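Local coordinates for diaphanous protein (Entamoeba histolytica, PDB 4DVG) that is a formin of the diaphanous family whose GTPase-binding and FH3 regions probably bind Rho-type GTPases and help regulate actin assembly, at residues L269-K277 and I291-E299. Residues are numbered along the deposited sequence; the frame is centred on the assembly and turned at random.
Sequences LVNELENMK and INDFFDSWE
Leu273 lays its CD1 methyl over one face of the Phe294 ring, 4.1 Å from the centroid and 20° off the normal, a CH-pi contact in which a compact branched side chain meets a flat, polarisable one. Nearer the backbone, its CB lies 4.1 Å from CE2 of Phe295. One turn earlier, Leu269 and Phe294 reach toward each other from opposite directions, CD2 meeting CE1 and CZ, while the short, beta-branched Val270 brings CG2 to CZ3 of the broad Trp298 indole at 3.9 Å. These two helices, 269-277 and 290-309, belong to the all-helical FH3 region, whose family falls in the TPR clan of helical repeats; the axes of the two short segments approach to 11.2 Å, with 130° between their N-to-C directions, a wide spacing bridged by leucine and aromatic side chains. Helix 236-249 backs the pair, touching Leu269, Leu273 and Phe294. Further along, the flexible, unbranched chain of selenomethionine Met276 bends at chi3 (60°), bringing CE to within 3.9 Å of Ile291 CD1. At the exposed side, Lys277 suits its place: its CE packs against the CD2-CE2 side of Phe295, and its NZ lies 4.0 Å from that ring's centroid in an off-centre cation-pi contact.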
# COMPACT_ATOMS: atom_id res chain seq x y z
N LEU B 269 -10.85 21.90 -21.47
CA LEU B 269 -10.07 22.20 -20.27
C LEU B 269 -10.34 23.57 -19.69
O LEU B 269 -10.61 23.70 -18.49
CB LEU B 269 -8.58 22.11 -20.54
CG LEU B 269 -7.83 22.26 -19.22
CD1 LEU B 269 -8.35 21.20 -18.26
CD2 LEU B 269 -6.32 22.15 -19.43
N VAL B 270 -10.25 24.59 -20.51
CA VAL B 270 -10.41 25.95 -20.00
C VAL B 270 -11.72 26.15 -19.26
O VAL B 270 -11.74 26.65 -18.13
CB VAL B 270 -10.26 26.97 -21.14
CG1 VAL B 270 -10.68 28.35 -20.67
CG2 VAL B 270 -8.82 26.97 -21.65
N ASN B 271 -12.83 25.75 -19.88
CA ASN B 271 -14.13 25.95 -19.25
C ASN B 271 -14.27 25.12 -17.99
O ASN B 271 -15.04 25.44 -17.09
CB ASN B 271 -15.27 25.67 -20.23
CG ASN B 271 -15.55 26.85 -21.16
OD1 ASN B 271 -16.52 27.59 -20.96
ND2 ASN B 271 -14.70 27.03 -22.17
N GLU B 272 -13.49 24.04 -17.93
CA GLU B 272 -13.53 23.13 -16.81
C GLU B 272 -12.87 23.75 -15.59
O GLU B 272 -13.42 23.72 -14.48
CB GLU B 272 -12.84 21.83 -17.17
CG GLU B 272 -12.96 20.78 -16.09
OE1 GLU B 272 -15.10 20.25 -16.97
OE2 GLU B 272 -14.75 19.99 -14.80
N LEU B 273 -11.69 24.34 -15.80
CA LEU B 273 -11.00 24.98 -14.69
C LEU B 273 -11.76 26.21 -14.20
O LEU B 273 -11.96 26.38 -13.01
CB LEU B 273 -9.56 25.34 -15.06
CG LEU B 273 -8.79 24.19 -15.67
CD1 LEU B 273 -7.37 24.61 -16.04
CD2 LEU B 273 -8.81 22.98 -14.73
N GLU B 274 -12.18 27.05 -15.14
CA GLU B 274 -12.92 28.24 -14.76
C GLU B 274 -14.17 27.91 -13.95
O GLU B 274 -14.58 28.71 -13.12
CB GLU B 274 -13.26 29.11 -15.98
CG GLU B 274 -12.07 29.89 -16.50
CD GLU B 274 -12.42 30.75 -17.69
OE1 GLU B 274 -13.62 30.95 -17.96
OE2 GLU B 274 -11.49 31.22 -18.38
N ASN B 275 -14.76 26.74 -14.18
CA ASN B 275 -15.89 26.33 -13.33
C ASN B 275 -15.44 25.98 -11.91
O ASN B 275 -16.20 26.14 -10.96
CB ASN B 275 -16.69 25.16 -13.93
OD1 ASN B 275 -17.88 26.76 -15.27
ND2 ASN B 275 -18.01 24.61 -15.89
N MSE B 276 -14.21 25.50 -11.78
CA MSE B 276 -13.68 25.09 -10.48
C MSE B 276 -13.32 26.29 -9.63
O MSE B 276 -13.32 26.22 -8.40
CB MSE B 276 -12.45 24.19 -10.66
CG MSE B 276 -12.81 22.79 -11.19
SE MSE B 276 -11.29 21.62 -11.70
CE MSE B 276 -10.37 21.52 -9.97
N LYS B 277 -13.02 27.41 -10.28
CA LYS B 277 -12.71 28.65 -9.59
C LYS B 277 -13.94 29.20 -8.86
O LYS B 277 -13.82 29.82 -7.80
CB LYS B 277 -12.17 29.70 -10.56
CG LYS B 277 -10.75 29.46 -11.07
CD LYS B 277 -10.26 30.65 -11.88
CE LYS B 277 -8.75 30.62 -12.07
NZ LYS B 277 -8.26 31.77 -12.90
N ILE B 291 -3.99 25.27 -10.78
CA ILE B 291 -4.87 25.99 -11.68
C ILE B 291 -4.28 27.36 -11.98
O ILE B 291 -4.20 27.76 -13.14
CB ILE B 291 -6.29 26.13 -11.11
CG1 ILE B 291 -6.96 24.76 -11.01
CG2 ILE B 291 -7.11 27.04 -11.99
CD1 ILE B 291 -8.37 24.80 -10.47
N ASN B 292 -3.82 28.08 -10.96
CA ASN B 292 -3.15 29.35 -11.22
C ASN B 292 -1.96 29.17 -12.17
O ASN B 292 -1.73 30.00 -13.05
CB ASN B 292 -2.74 30.06 -9.93
CG ASN B 292 -3.90 30.75 -9.24
OD1 ASN B 292 -4.98 30.86 -9.82
ND2 ASN B 292 -3.69 31.21 -8.00
N ASP B 293 -1.22 28.07 -12.01
CA ASP B 293 0.01 27.88 -12.77
C ASP B 293 -0.35 27.81 -14.23
O ASP B 293 0.32 28.42 -15.07
CB ASP B 293 0.77 26.62 -12.34
CG ASP B 293 1.46 26.78 -10.98
OD1 ASP B 293 1.51 27.92 -10.43
OD2 ASP B 293 1.95 25.76 -10.45
N PHE B 294 -1.41 27.06 -14.52
CA PHE B 294 -1.90 26.88 -15.87
C PHE B 294 -2.18 28.23 -16.52
O PHE B 294 -1.66 28.51 -17.60
CB PHE B 294 -3.17 26.01 -15.88
CG PHE B 294 -3.75 25.82 -17.25
CD1 PHE B 294 -3.39 24.74 -18.03
CD2 PHE B 294 -4.63 26.76 -17.77
CE1 PHE B 294 -3.91 24.59 -19.31
CE2 PHE B 294 -5.15 26.61 -19.04
CZ PHE B 294 -4.80 25.53 -19.82
N PHE B 295 -2.97 29.06 -15.87
CA PHE B 295 -3.34 30.37 -16.42
C PHE B 295 -2.15 31.31 -16.53
O PHE B 295 -1.95 31.93 -17.57
CB PHE B 295 -4.49 31.02 -15.63
CG PHE B 295 -5.81 30.36 -15.87
CD1 PHE B 295 -6.45 30.50 -17.09
CD2 PHE B 295 -6.39 29.55 -14.91
CE1 PHE B 295 -7.64 29.88 -17.34
CE2 PHE B 295 -7.58 28.93 -15.15
CZ PHE B 295 -8.21 29.09 -16.37
N ASP B 296 -1.36 31.39 -15.46
CA ASP B 296 -0.15 32.19 -15.46
C ASP B 296 0.79 31.81 -16.62
O ASP B 296 1.45 32.67 -17.19
CB ASP B 296 0.59 32.09 -14.11
CG ASP B 296 -0.18 32.72 -12.95
OD1 ASP B 296 -1.04 33.59 -13.19
OD2 ASP B 296 0.08 32.34 -11.78
N SER B 297 0.84 30.53 -16.97
CA SER B 297 1.74 30.07 -18.03
C SER B 297 1.11 30.32 -19.41
O SER B 297 1.81 30.57 -20.38
CB SER B 297 2.09 28.58 -17.82
OG SER B 297 2.70 27.95 -18.93
N TRP B 298 -0.22 30.26 -19.47
CA TRP B 298 -0.96 30.51 -20.70
C TRP B 298 -0.85 31.97 -21.09
O TRP B 298 -0.81 32.30 -22.27
CB TRP B 298 -2.44 30.19 -20.51
CG TRP B 298 -3.24 30.25 -21.76
CD1 TRP B 298 -2.77 30.26 -23.03
CD2 TRP B 298 -4.67 30.32 -21.86
NE1 TRP B 298 -3.80 30.31 -23.92
CE2 TRP B 298 -4.98 30.35 -23.23
CE3 TRP B 298 -5.71 30.33 -20.92
CZ2 TRP B 298 -6.31 30.40 -23.70
CZ3 TRP B 298 -7.03 30.39 -21.39
CH2 TRP B 298 -7.31 30.42 -22.77
N GLU B 299 -0.80 32.84 -20.09
CA GLU B 299 -0.79 34.27 -20.33
C GLU B 299 0.59 34.73 -20.78
O GLU B 299 0.71 35.59 -21.66
CB GLU B 299 -1.27 35.03 -19.09
CG GLU B 299 -1.45 36.53 -19.32
OE1 GLU B 299 -3.50 36.26 -20.50
OE2 GLU B 299 -1.99 37.61 -21.38